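Local coordinates for hemolysin activator protein CdiB (Acinetobacter baumannii ACICU, PDB 6WIL) that probably exports the toxin of contact-dependent growth inhibition across the outer membrane, as a two-partner secretion transporter of the Omp85 superfamily, at residues 184-189 and 212-217; 146-151 and 206-211; 154-159 and 245-250; 171-176 and 279-284. All blocks are in the same frame, centred on the assembly; numbering follows the deposited sequence.

Contact 1. Residues 184-189 and 212-217; sequences VYAVDM and QALQKV
L214 and Y185 leave the same antiparallel pairing in different ways: one side chain folds back across the opposite backbone, the other turns off it. L214 points toward residues 184-186, and with CG anti to its carbonyl carbon (chi1 -57°) the isobutyl group lies against the peptide that follows V184, CG 3.4 Å from V184 O and CD1 3.6 Å from V184 C. Its second branch reaches further along the strand, CD2 coming to 3.8 Å from A186 N. Y185 heads away from A213, its partner in a non-hydrogen-bonded pair; A213 N lies at the edge of the phenol ring, in its plane, and Y185 CD1 is 3.8 Å from A213 CA. The neighbouring A186 and Q212 form a hydrogen-bonded pair and send their side chains to one face of the sheet. Their backbones bond both ways, A186 N to Q212 O at 2.8 Å and Q212 N to A186 O at 3.0 Å. A last, nearly straight bond (169°) runs from L214 N to V184 O at 3.0 Å. Beyond the pair, the hydroxyl of Y185 bonds weakly to K151 O, and V184 packs on N243, N244 and N249. Backbone bonds thus fix the register to the open end of the hairpin, where V184 and L214 meet, while apolar carbons flank them where the chain turns off toward barrel strand 217-228.

Contact 2. Residues 146-151 and 206-211; sequences VIQEGK and DLILKL
Q148 runs out fully extended, CG anti to the backbone N (chi1 -179°), while K210 bends at chi3 and chi4 (-88° and -72°), and the two side chains lie alongside each other with K210 NZ bonded to Q148 OE1 at 3.2 Å. The ammonium sits above the plane of the amide rather than on a lone pair. They decorate the parallel pairing of strands 132-149 and 204-213, which joins the first and last strands of a POTRA domain's three-stranded sheet. At first the register is regular: V146 N bonds to L207 O and L209 N to V146 O, both at 2.8 Å, and Q148 N to L209 O. A beta bulge between I147 and E149 then moves it by one residue, and K210 pairs with E149 while L211 N bonds to E149 O. On one face V146 and I208 point the same way, V146 CB 3.7 Å from I208 CD1. On the other, I147 and L209 do likewise with their CD1 atoms 3.8 Å apart, and this second face is the better buried, L209 also resting on M189 and I145. Where the strands part, one water donates to both L211 O at 3.0 Å and E149 OE2 at 3.3 Å.

Contact 3. Residues 154-159 and 245-250; sequences SLQLKT and PFHLND
H247 begins the contact through its backbone more than its ring: its carbonyl O lies 3.2 Å from CG of Q156, whose extended side chain runs across the loop from the helix. The amide of Q156 stands perpendicular to the imidazole and approaches near the ring's edge. L248 follows, its CB directed away from the helix, yet with CG anti to the carbonyl carbon (chi1 -68°) the side chain bends round until CD2 meets L155 CD2 at 3.7 Å, the apolar touch of the interface. N249 then supplies the polar link. Its ND2 donates to Q156 O at 3.3 Å, with the acceptor in the plane of the N249 amide but the donor tilted out of the carbonyl plane. T159 OG1 lies 3.7 Å from N249 ND2 and is itself bonded to L155 O. D250 takes the second-shell role: one carboxylate oxygen, OD2, accepts from F246 N through its syn lone pair, the other, OD1, accepts from L248 N at 2.9 Å, and Y275 also bonds to OD2. That carboxylate braces the loop between strands 232-243 and 251-261. A barrel loop, stiffened from within and seated on a POTRA helix, fits the POTRA-barrel junction expected on the periplasmic side of Omp85 transporters.

Contact 4. Residues 171-176 and 279-284; sequences LKRLDQ and VGYYDL. With SO4 (sulfate ion), chain B.
The edge of the Y281 ring stands over a face of the R173 guanidinium, the reverse of the familiar arginine stacked on an aromatic face: CE2 comes to 3.9 Å from R173 NH1 and the planes are 75° apart. The extended arginine presents its own edge to a sulfate, probably from the crystallisation liquor, R173 NH1 bonding to O3 at 3.1 Å and NH2 only weakly to O1; R321 is a further donor. Y281 OH lies against the helix, 3.4 Å from K172 C and 3.5 Å from the R173 side-chain atom CG. Q176 meets the ring obliquely on its CD1/CE1 side, its amide turned 35° to the ring, with CG 3.5 Å from Y281 CD1. Bent at chi2 (63°), Q176 turns its NE2 to G280 O at 3.2 Å, while its OE1 is held by R325. G280 O also accepts from N180, so helix 171-181 grips the type II' turn twice. This POTRA helix thus rests on the turn joining barrel strands 266-279 and 282-295, beside strand 308-326, consistent with the POTRA-barrel junction of Omp85 transporters.

Overall arrangement
The four contacts surround the junction of a POTRA domain with the barrel, and all are only partly buried. Contacts 1 and 2 share strand 204-213 and flank it in one sheet, antiparallel on one side and parallel on the other, so backbone hydrogen bonds dominate both; D188 N and K210 O join them directly. Contacts 3 and 4 instead set successive helices on barrel turns, each with one hydrogen bond across it, from a side-chain amide to a backbone carbonyl. A backbone bond from G280 N to T159 O, 2.7 Å long, ties these two together. Contact 2 stays within the POTRA sheet, contact 1 lies where that sheet hands the chain to the barrel, and contact 4 alone carries an anion.

Contact 1. Residues 184-189 and 212-217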
loop_
_atom_site.group_PDB
_atom_site.type_symbol
_atom_site.label_atom_id
_atom_site.label_comp_id
_atom_site.label_asym_id
_atom_site.label_seq_id
_atom_site.Cartn_x
_atom_site.Cartn_y
_atom_site.Cartn_z
ATOM N N VAL A 184 -8.134 13.521 -3.305
ATOM C CA VAL A 184 -8.346 14.954 -3.135
ATOM C C VAL A 184 -9.806 15.324 -2.918
ATOM O O VAL A 184 -10.081 16.468 -2.523
ATOM C CB VAL A 184 -7.773 15.753 -4.326
ATOM C CG1 VAL A 184 -6.306 15.400 -4.547
ATOM C CG2 VAL A 184 -8.575 15.490 -5.576
ATOM N N TYR A 185 -10.750 14.412 -3.150
ATOM C CA TYR A 185 -12.165 14.687 -2.955
ATOM C C TYR A 185 -12.793 13.660 -2.028
ATOM O O TYR A 185 -12.328 12.522 -1.918
ATOM C CB TYR A 185 -12.960 14.659 -4.267
ATOM C CG TYR A 185 -12.559 15.674 -5.303
ATOM C CD1 TYR A 185 -12.865 17.022 -5.146
ATOM C CD2 TYR A 185 -11.905 15.277 -6.461
ATOM C CE1 TYR A 185 -12.503 17.949 -6.105
ATOM C CE2 TYR A 185 -11.541 16.192 -7.422
ATOM C CZ TYR A 185 -11.842 17.524 -7.244
ATOM O OH TYR A 185 -11.476 18.424 -8.216
ATOM N N ALA A 186 -13.865 14.081 -1.363
ATOM C CA ALA A 186 -14.889 13.156 -0.900
ATOM C C ALA A 186 -15.812 12.880 -2.080
ATOM O O ALA A 186 -16.378 13.816 -2.656
ATOM C CB ALA A 186 -15.663 13.739 0.281
ATOM N N VAL A 187 -15.945 11.613 -2.464
ATOM C CA VAL A 187 -16.575 11.244 -3.727
ATOM C C VAL A 187 -17.841 10.442 -3.462
ATOM O O VAL A 187 -17.871 9.577 -2.579
ATOM C CB VAL A 187 -15.606 10.445 -4.625
ATOM C CG1 VAL A 187 -16.284 10.053 -5.928
ATOM C CG2 VAL A 187 -14.356 11.255 -4.900
ATOM N N ASP A 188 -18.889 10.742 -4.226
ATOM C CA ASP A 188 -20.089 9.919 -4.307
ATOM C C ASP A 188 -20.287 9.550 -5.770
ATOM O O ASP A 188 -20.350 10.434 -6.632
ATOM C CB ASP A 188 -21.310 10.656 -3.747
ATOM C CG ASP A 188 -22.506 9.737 -3.528
ATOM O OD1 ASP A 188 -23.047 9.193 -4.518
ATOM O OD2 ASP A 188 -22.902 9.553 -2.357
HETATM N N MSE A 189 -20.358 8.255 -6.053
HETATM C CA MSE A 189 -20.452 7.779 -7.427
HETATM C C MSE A 189 -21.717 6.940 -7.604
HETATM O O MSE A 189 -21.979 6.017 -6.830
HETATM C CB MSE A 189 -19.195 6.973 -7.798
HETATM C CG MSE A 189 -19.024 6.674 -9.289
HETATM SE SE MSE A 189 -17.423 5.611 -9.753
HETATM C CE MSE A 189 -16.090 7.040 -9.885
ATOM N N GLN A 212 -16.682 16.793 -3.147
ATOM C CA GLN A 212 -16.464 17.821 -2.138
ATOM C C GLN A 212 -14.979 17.847 -1.820
ATOM O O GLN A 212 -14.437 16.861 -1.313
ATOM C CB GLN A 212 -17.288 17.544 -0.877
ATOM C CG GLN A 212 -16.796 18.259 0.364
ATOM C CD GLN A 212 -17.568 17.854 1.602
ATOM O OE1 GLN A 212 -18.767 18.112 1.708
ATOM N NE2 GLN A 212 -16.889 17.202 2.540
ATOM N N ALA A 213 -14.323 18.964 -2.128
ATOM C CA ALA A 213 -12.878 19.048 -1.973
ATOM C C ALA A 213 -12.471 18.842 -0.518
ATOM O O ALA A 213 -13.137 19.315 0.406
ATOM C CB ALA A 213 -12.372 20.400 -2.477
ATOM N N LEU A 214 -11.377 18.111 -0.322
ATOM C CA LEU A 214 -10.815 17.917 1.004
ATOM C C LEU A 214 -9.993 19.136 1.409
ATOM O O LEU A 214 -9.553 19.924 0.566
ATOM C CB LEU A 214 -9.945 16.659 1.044
ATOM C CG LEU A 214 -10.617 15.341 0.650
ATOM C CD1 LEU A 214 -9.590 14.222 0.545
ATOM C CD2 LEU A 214 -11.708 14.979 1.646
ATOM N N GLN A 215 -9.792 19.284 2.719
ATOM C CA GLN A 215 -9.020 20.403 3.250
ATOM C C GLN A 215 -7.686 20.535 2.523
ATOM O O GLN A 215 -6.913 19.576 2.435
ATOM C CB GLN A 215 -8.797 20.211 4.750
ATOM C CG GLN A 215 -7.992 21.310 5.423
ATOM C CD GLN A 215 -7.867 21.086 6.916
ATOM O OE1 GLN A 215 -8.772 20.541 7.546
ATOM N NE2 GLN A 215 -6.742 21.497 7.488
ATOM N N LYS A 216 -7.430 21.734 1.991
ATOM C CA LYS A 216 -6.298 21.924 1.086
ATOM C C LYS A 216 -4.963 21.792 1.809
ATOM O O LYS A 216 -4.008 21.233 1.258
ATOM C CB LYS A 216 -6.394 23.285 0.396
ATOM C CG LYS A 216 -7.681 23.507 -0.383
ATOM C CD LYS A 216 -7.403 24.078 -1.765
ATOM C CE LYS A 216 -6.872 23.010 -2.713
ATOM N NZ LYS A 216 -7.918 22.009 -3.078
ATOM N N VAL A 217 -4.868 22.301 3.033
ATOM C CA VAL A 217 -3.606 22.357 3.763
ATOM C C VAL A 217 -3.793 21.670 5.107
ATOM O O VAL A 217 -4.724 21.996 5.852
ATOM C CB VAL A 217 -3.123 23.807 3.961
ATOM C CG1 VAL A 217 -1.791 23.826 4.690
ATOM C CG2 VAL A 217 -3.014 24.517 2.615
#

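Contact 2. Residues 146-151 and 206-211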
loop_
_atom_site.group_PDB
_atom_site.type_symbol
_atom_site.label_atom_id
_atom_site.label_comp_id
_atom_site.label_asym_id
_atom_site.label_seq_id
_atom_site.Cartn_x
_atom_site.Cartn_y
_atom_site.Cartn_z
ATOM N N VAL A 146 -21.159 13.127 -15.316
ATOM C CA VAL A 146 -21.916 14.271 -14.822
ATOM C C VAL A 146 -21.365 14.656 -13.459
ATOM O O VAL A 146 -21.432 13.869 -12.507
ATOM C CB VAL A 146 -23.422 13.970 -14.743
ATOM C CG1 VAL A 146 -24.157 15.105 -14.037
ATOM C CG2 VAL A 146 -23.995 13.753 -16.138
ATOM N N ILE A 147 -20.824 15.869 -13.365
ATOM C CA ILE A 147 -20.325 16.402 -12.098
ATOM C C ILE A 147 -21.476 17.204 -11.497
ATOM O O ILE A 147 -21.606 18.410 -11.710
ATOM C CB ILE A 147 -19.063 17.239 -12.283
ATOM C CG1 ILE A 147 -18.082 16.530 -13.220
ATOM C CG2 ILE A 147 -18.406 17.507 -10.936
ATOM C CD1 ILE A 147 -17.638 15.159 -12.732
ATOM N N GLN A 148 -22.329 16.515 -10.736
ATOM C CA GLN A 148 -23.476 17.181 -10.129
ATOM C C GLN A 148 -23.042 18.214 -9.098
ATOM O O GLN A 148 -23.761 19.191 -8.853
ATOM C CB GLN A 148 -24.404 16.144 -9.492
ATOM C CG GLN A 148 -25.655 16.723 -8.845
ATOM C CD GLN A 148 -26.548 15.657 -8.245
ATOM O OE1 GLN A 148 -26.941 15.743 -7.080
ATOM N NE2 GLN A 148 -26.882 14.646 -9.042
ATOM N N GLU A 149 -21.864 18.034 -8.505
ATOM C CA GLU A 149 -21.433 18.873 -7.400
ATOM C C GLU A 149 -19.912 18.832 -7.302
ATOM O O GLU A 149 -19.305 17.767 -7.445
ATOM C CB GLU A 149 -22.080 18.401 -6.094
ATOM C CG GLU A 149 -21.676 19.163 -4.856
ATOM C CD GLU A 149 -22.331 18.600 -3.613
ATOM O OE1 GLU A 149 -23.442 18.039 -3.731
ATOM O OE2 GLU A 149 -21.731 18.705 -2.523
ATOM N N GLY A 150 -19.311 19.989 -7.071
ATOM C CA GLY A 150 -17.875 20.101 -6.916
ATOM C C GLY A 150 -17.185 20.515 -8.203
ATOM O O GLY A 150 -17.672 20.271 -9.313
ATOM N N LYS A 151 -16.024 21.145 -8.059
ATOM C CA LYS A 151 -15.259 21.637 -9.197
ATOM C C LYS A 151 -14.147 20.654 -9.531
ATOM O O LYS A 151 -13.406 20.215 -8.644
ATOM C CB LYS A 151 -14.672 23.021 -8.914
ATOM C CG LYS A 151 -15.691 24.030 -8.405
ATOM C CD LYS A 151 -16.959 24.034 -9.247
ATOM C CE LYS A 151 -16.839 24.900 -10.491
ATOM N NZ LYS A 151 -18.150 24.976 -11.218
ATOM N N ASP A 206 -25.027 6.955 -17.412
ATOM C CA ASP A 206 -24.481 8.228 -16.968
ATOM C C ASP A 206 -23.821 8.032 -15.616
ATOM O O ASP A 206 -24.400 7.406 -14.721
ATOM C CB ASP A 206 -25.559 9.310 -16.892
ATOM C CG ASP A 206 -25.847 9.927 -18.240
ATOM O OD1 ASP A 206 -24.961 9.855 -19.121
ATOM O OD2 ASP A 206 -26.950 10.478 -18.424
ATOM N N LEU A 207 -22.599 8.542 -15.490
ATOM C CA LEU A 207 -21.811 8.458 -14.266
ATOM C C LEU A 207 -22.030 9.743 -13.478
ATOM O O LEU A 207 -21.470 10.792 -13.809
ATOM C CB LEU A 207 -20.338 8.244 -14.595
ATOM C CG LEU A 207 -19.450 7.933 -13.393
ATOM C CD1 LEU A 207 -19.915 6.652 -12.735
ATOM C CD2 LEU A 207 -17.987 7.835 -13.795
ATOM N N ILE A 208 -22.835 9.653 -12.424
ATOM C CA ILE A 208 -23.176 10.804 -11.596
ATOM C C ILE A 208 -22.168 10.904 -10.458
ATOM O O ILE A 208 -22.098 10.016 -9.601
ATOM C CB ILE A 208 -24.608 10.688 -11.052
ATOM C CG1 ILE A 208 -25.580 10.337 -12.180
ATOM C CG2 ILE A 208 -25.026 11.982 -10.366
ATOM C CD1 ILE A 208 -25.510 11.280 -13.359
ATOM N N LEU A 209 -21.397 11.991 -10.442
ATOM C CA LEU A 209 -20.365 12.222 -9.440
ATOM C C LEU A 209 -20.725 13.429 -8.584
ATOM O O LEU A 209 -21.005 14.508 -9.115
ATOM C CB LEU A 209 -19.002 12.442 -10.102
ATOM C CG LEU A 209 -18.311 11.219 -10.703
ATOM C CD1 LEU A 209 -17.072 11.632 -11.479
ATOM C CD2 LEU A 209 -17.949 10.248 -9.601
ATOM N N LYS A 210 -20.711 13.246 -7.266
ATOM C CA LYS A 210 -20.843 14.338 -6.303
ATOM C C LYS A 210 -19.520 14.467 -5.554
ATOM O O LYS A 210 -19.122 13.552 -4.824
ATOM C CB LYS A 210 -22.002 14.094 -5.341
ATOM C CG LYS A 210 -23.355 14.558 -5.860
ATOM C CD LYS A 210 -24.407 14.539 -4.761
ATOM C CE LYS A 210 -25.082 13.185 -4.656
ATOM N NZ LYS A 210 -25.986 12.943 -5.813
ATOM N N LEU A 211 -18.842 15.601 -5.732
ATOM C CA LEU A 211 -17.504 15.813 -5.198
ATOM C C LEU A 211 -17.504 16.949 -4.182
ATOM O O LEU A 211 -18.224 17.942 -4.337
ATOM C CB LEU A 211 -16.503 16.125 -6.320
ATOM C CG LEU A 211 -16.403 15.138 -7.488
ATOM C CD1 LEU A 211 -15.433 15.650 -8.541
ATOM C CD2 LEU A 211 -15.992 13.748 -7.012
HETATM O O HOH W 1 -19.021 20.488 -2.862
#

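Contact 3. Residues 154-159 and 245-250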
loop_
_atom_site.group_PDB
_atom_site.type_symbol
_atom_site.label_atom_id
_atom_site.label_comp_id
_atom_site.label_asym_id
_atom_site.label_seq_id
_atom_site.Cartn_x
_atom_site.Cartn_y
_atom_site.Cartn_z
ATOM N N SER A 154 -11.264 19.547 -16.588
ATOM C CA SER A 154 -11.343 18.473 -17.571
ATOM C C SER A 154 -10.064 17.648 -17.596
ATOM O O SER A 154 -10.111 16.436 -17.836
ATOM C CB SER A 154 -11.642 19.048 -18.954
ATOM O OG SER A 154 -12.881 19.736 -18.950
ATOM N N LEU A 155 -8.918 18.282 -17.342
ATOM C CA LEU A 155 -7.663 17.542 -17.276
ATOM C C LEU A 155 -7.666 16.563 -16.107
ATOM O O LEU A 155 -7.203 15.424 -16.240
ATOM C CB LEU A 155 -6.489 18.516 -17.169
ATOM C CG LEU A 155 -5.085 17.919 -17.042
ATOM C CD1 LEU A 155 -4.768 17.022 -18.229
ATOM C CD2 LEU A 155 -4.045 19.026 -16.908
ATOM N N GLN A 156 -8.196 16.990 -14.957
ATOM C CA GLN A 156 -8.279 16.110 -13.796
ATOM C C GLN A 156 -9.066 14.844 -14.108
ATOM O O GLN A 156 -8.655 13.741 -13.727
ATOM C CB GLN A 156 -8.917 16.851 -12.623
ATOM C CG GLN A 156 -7.950 17.331 -11.561
ATOM C CD GLN A 156 -8.651 18.118 -10.476
ATOM O OE1 GLN A 156 -8.785 17.654 -9.343
ATOM N NE2 GLN A 156 -9.115 19.316 -10.821
ATOM N N LEU A 157 -10.207 14.980 -14.791
ATOM C CA LEU A 157 -10.984 13.800 -15.156
ATOM C C LEU A 157 -10.208 12.901 -16.106
ATOM O O LEU A 157 -10.209 11.675 -15.949
ATOM C CB LEU A 157 -12.311 14.210 -15.789
ATOM C CG LEU A 157 -13.384 14.790 -14.875
ATOM C CD1 LEU A 157 -14.561 15.268 -15.710
ATOM C CD2 LEU A 157 -13.834 13.760 -13.855
ATOM N N LYS A 158 -9.534 13.492 -17.095
ATOM C CA LYS A 158 -8.812 12.688 -18.077
ATOM C C LYS A 158 -7.676 11.900 -17.432
ATOM O O LYS A 158 -7.447 10.736 -17.780
ATOM C CB LYS A 158 -8.280 13.577 -19.201
ATOM C CG LYS A 158 -7.185 12.916 -20.023
ATOM C CD LYS A 158 -7.027 13.538 -21.397
ATOM C CE LYS A 158 -5.947 12.808 -22.187
ATOM N NZ LYS A 158 -5.805 13.329 -23.574
ATOM N N THR A 159 -6.952 12.511 -16.488
ATOM C CA THR A 159 -5.812 11.828 -15.883
ATOM C C THR A 159 -6.227 10.919 -14.731
ATOM O O THR A 159 -5.620 9.860 -14.535
ATOM C CB THR A 159 -4.771 12.844 -15.396
ATOM O OG1 THR A 159 -5.346 13.697 -14.396
ATOM C CG2 THR A 159 -4.272 13.692 -16.555
ATOM N N PRO A 245 -2.541 20.489 -5.086
ATOM C CA PRO A 245 -2.022 21.850 -5.315
ATOM C C PRO A 245 -2.009 22.261 -6.778
ATOM O O PRO A 245 -2.395 23.392 -7.094
ATOM C CB PRO A 245 -0.605 21.784 -4.728
ATOM C CG PRO A 245 -0.212 20.365 -4.884
ATOM C CD PRO A 245 -1.468 19.561 -4.681
ATOM N N PHE A 246 -1.575 21.384 -7.682
ATOM C CA PHE A 246 -1.556 21.685 -9.107
ATOM C C PHE A 246 -2.799 21.174 -9.833
ATOM O O PHE A 246 -2.788 21.074 -11.064
ATOM C CB PHE A 246 -0.293 21.115 -9.754
ATOM C CG PHE A 246 0.965 21.816 -9.337
ATOM C CD1 PHE A 246 1.301 23.044 -9.885
ATOM C CD2 PHE A 246 1.810 21.251 -8.399
ATOM C CE1 PHE A 246 2.455 23.699 -9.502
ATOM C CE2 PHE A 246 2.970 21.899 -8.012
ATOM C CZ PHE A 246 3.292 23.125 -8.565
ATOM N N HIS A 247 -3.864 20.859 -9.093
ATOM C CA HIS A 247 -5.129 20.390 -9.665
ATOM C C HIS A 247 -4.910 19.222 -10.621
ATOM O O HIS A 247 -5.363 19.224 -11.768
ATOM C CB HIS A 247 -5.877 21.530 -10.353
ATOM C CG HIS A 247 -6.461 22.519 -9.397
ATOM N ND1 HIS A 247 -5.688 23.407 -8.679
ATOM C CD2 HIS A 247 -7.742 22.745 -9.021
ATOM C CE1 HIS A 247 -6.468 24.143 -7.910
ATOM N NE2 HIS A 247 -7.719 23.761 -8.097
ATOM N N LEU A 248 -4.198 18.212 -10.130
ATOM C CA LEU A 248 -3.906 17.006 -10.894
ATOM C C LEU A 248 -4.206 15.765 -10.067
ATOM O O LEU A 248 -3.619 14.704 -10.299
ATOM C CB LEU A 248 -2.450 16.997 -11.361
ATOM C CG LEU A 248 -2.040 18.032 -12.408
ATOM C CD1 LEU A 248 -0.533 18.032 -12.614
ATOM C CD2 LEU A 248 -2.758 17.758 -13.719
ATOM N N ASN A 249 -5.117 15.887 -9.096
ATOM C CA ASN A 249 -5.350 14.840 -8.102
ATOM C C ASN A 249 -4.053 14.491 -7.379
ATOM O O ASN A 249 -3.852 13.359 -6.935
ATOM C CB ASN A 249 -5.983 13.591 -8.732
ATOM C CG ASN A 249 -7.110 13.928 -9.694
ATOM O OD1 ASN A 249 -8.170 14.391 -9.282
ATOM N ND2 ASN A 249 -6.884 13.694 -10.981
ATOM N N ASP A 250 -3.166 15.475 -7.261
ATOM C CA ASP A 250 -1.835 15.283 -6.710
ATOM C C ASP A 250 -1.819 15.579 -5.216
ATOM O O ASP A 250 -2.710 16.234 -4.673
ATOM C CB ASP A 250 -0.823 16.173 -7.432
ATOM C CG ASP A 250 -1.327 17.595 -7.623
ATOM O OD1 ASP A 250 -2.555 17.773 -7.775
ATOM O OD2 ASP A 250 -0.497 18.531 -7.627
#

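Contact 4. Residues 171-176 and 279-284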
loop_
_atom_site.group_PDB
_atom_site.type_symbol
_atom_site.label_atom_id
_atom_site.label_comp_id
_atom_site.label_asym_id
_atom_site.label_seq_id
_atom_site.Cartn_x
_atom_site.Cartn_y
_atom_site.Cartn_z
ATOM N N LEU A 171 -16.337 -2.113 -14.103
ATOM C CA LEU A 171 -16.259 -1.771 -12.688
ATOM C C LEU A 171 -14.824 -1.640 -12.188
ATOM O O LEU A 171 -14.592 -0.945 -11.193
ATOM C CB LEU A 171 -17.005 -2.819 -11.860
ATOM C CG LEU A 171 -17.228 -2.523 -10.376
ATOM C CD1 LEU A 171 -17.994 -1.219 -10.194
ATOM C CD2 LEU A 171 -17.963 -3.676 -9.718
ATOM N N LYS A 172 -13.861 -2.292 -12.843
ATOM C CA LYS A 172 -12.468 -2.159 -12.424
ATOM C C LYS A 172 -11.940 -0.759 -12.714
ATOM O O LYS A 172 -11.170 -0.204 -11.923
ATOM C CB LYS A 172 -11.600 -3.208 -13.116
ATOM C CG LYS A 172 -11.732 -4.615 -12.554
ATOM C CD LYS A 172 -10.782 -5.569 -13.266
ATOM C CE LYS A 172 -11.540 -6.618 -14.060
ATOM N NZ LYS A 172 -12.226 -7.598 -13.168
ATOM N N ARG A 173 -12.345 -0.177 -13.845
ATOM C CA ARG A 173 -11.926 1.174 -14.190
ATOM C C ARG A 173 -12.685 2.227 -13.394
ATOM O O ARG A 173 -12.113 3.266 -13.051
ATOM C CB ARG A 173 -12.098 1.404 -15.691
ATOM C CG ARG A 173 -11.342 0.386 -16.527
ATOM C CD ARG A 173 -11.369 0.713 -18.009
ATOM N NE ARG A 173 -10.446 -0.145 -18.742
ATOM C CZ ARG A 173 -9.238 0.229 -19.150
ATOM N NH1 ARG A 173 -8.805 1.459 -18.915
ATOM N NH2 ARG A 173 -8.466 -0.629 -19.800
ATOM N N LEU A 174 -13.961 1.977 -13.085
ATOM C CA LEU A 174 -14.691 2.883 -12.202
ATOM C C LEU A 174 -14.032 2.950 -10.830
ATOM O O LEU A 174 -13.866 4.035 -10.261
ATOM C CB LEU A 174 -16.147 2.438 -12.067
ATOM C CG LEU A 174 -17.004 2.346 -13.330
ATOM C CD1 LEU A 174 -18.472 2.163 -12.959
ATOM C CD2 LEU A 174 -16.812 3.572 -14.204
ATOM N N ASP A 175 -13.658 1.792 -10.279
ATOM C CA ASP A 175 -13.049 1.759 -8.954
ATOM C C ASP A 175 -11.681 2.427 -8.956
ATOM O O ASP A 175 -11.330 3.136 -8.006
ATOM C CB ASP A 175 -12.930 0.317 -8.462
ATOM C CG ASP A 175 -14.253 -0.255 -7.987
ATOM O OD1 ASP A 175 -15.255 0.491 -7.940
ATOM O OD2 ASP A 175 -14.286 -1.459 -7.652
ATOM N N GLN A 176 -10.892 2.202 -10.007
ATOM C CA GLN A 176 -9.588 2.843 -10.106
ATOM C C GLN A 176 -9.729 4.358 -10.144
ATOM O O GLN A 176 -9.077 5.076 -9.376
ATOM C CB GLN A 176 -8.850 2.342 -11.345
ATOM C CG GLN A 176 -7.426 2.838 -11.428
ATOM C CD GLN A 176 -6.580 2.337 -10.270
ATOM O OE1 GLN A 176 -6.838 1.266 -9.717
ATOM N NE2 GLN A 176 -5.568 3.116 -9.893
ATOM N N VAL A 279 -2.120 8.665 -12.738
ATOM C CA VAL A 279 -2.569 8.703 -14.129
ATOM C C VAL A 279 -3.294 7.404 -14.454
ATOM O O VAL A 279 -2.691 6.446 -14.959
ATOM C CB VAL A 279 -1.399 8.951 -15.102
ATOM C CG1 VAL A 279 -1.931 9.263 -16.491
ATOM C CG2 VAL A 279 -0.505 10.079 -14.604
ATOM N N GLY A 280 -4.590 7.373 -14.167
ATOM C CA GLY A 280 -5.355 6.159 -14.398
ATOM C C GLY A 280 -4.867 5.017 -13.525
ATOM O O GLY A 280 -4.821 5.125 -12.292
ATOM N N TYR A 281 -4.474 3.914 -14.169
ATOM C CA TYR A 281 -3.892 2.789 -13.453
ATOM C C TYR A 281 -2.455 3.040 -13.019
ATOM O O TYR A 281 -1.935 2.277 -12.197
ATOM C CB TYR A 281 -3.951 1.522 -14.310
ATOM C CG TYR A 281 -5.294 0.831 -14.341
ATOM C CD1 TYR A 281 -5.831 0.264 -13.190
ATOM C CD2 TYR A 281 -6.019 0.735 -15.528
ATOM C CE1 TYR A 281 -7.057 -0.363 -13.211
ATOM C CE2 TYR A 281 -7.244 0.104 -15.557
ATOM C CZ TYR A 281 -7.758 -0.444 -14.401
ATOM O OH TYR A 281 -8.979 -1.071 -14.434
ATOM N N TYR A 282 -1.809 4.077 -13.541
ATOM C CA TYR A 282 -0.434 4.372 -13.184
ATOM C C TYR A 282 -0.377 5.249 -11.943
ATOM O O TYR A 282 -1.370 5.853 -11.528
ATOM C CB TYR A 282 0.286 5.057 -14.344
ATOM C CG TYR A 282 0.568 4.132 -15.501
ATOM C CD1 TYR A 282 -0.396 3.891 -16.464
ATOM C CD2 TYR A 282 1.793 3.487 -15.622
ATOM C CE1 TYR A 282 -0.153 3.037 -17.520
ATOM C CE2 TYR A 282 2.046 2.629 -16.678
ATOM C CZ TYR A 282 1.066 2.408 -17.622
ATOM O OH TYR A 282 1.317 1.557 -18.672
ATOM N N ASP A 283 0.809 5.303 -11.346
ATOM C CA ASP A 283 1.068 6.187 -10.221
ATOM C C ASP A 283 2.488 6.709 -10.350
ATOM O O ASP A 283 3.416 5.924 -10.555
ATOM C CB ASP A 283 0.871 5.461 -8.885
ATOM C CG ASP A 283 0.353 6.384 -7.784
ATOM O OD1 ASP A 283 0.055 7.559 -8.081
ATOM O OD2 ASP A 283 0.239 5.931 -6.626
ATOM N N LEU A 284 2.655 8.023 -10.241
ATOM C CA LEU A 284 3.960 8.664 -10.353
ATOM C C LEU A 284 4.290 9.352 -9.041
ATOM O O LEU A 284 3.445 10.050 -8.474
ATOM C CB LEU A 284 4.004 9.689 -11.489
ATOM C CG LEU A 284 3.976 9.208 -12.938
ATOM C CD1 LEU A 284 2.616 8.649 -13.315
ATOM C CD2 LEU A 284 4.363 10.351 -13.864
HETATM S S SO4 B . -4.921 1.467 -19.767
HETATM O O1 SO4 B . -5.279 0.164 -19.213
HETATM O O2 SO4 B . -3.572 1.821 -19.331
HETATM O O3 SO4 B . -5.879 2.469 -19.299
HETATM O O4 SO4 B . -4.955 1.415 -21.226
#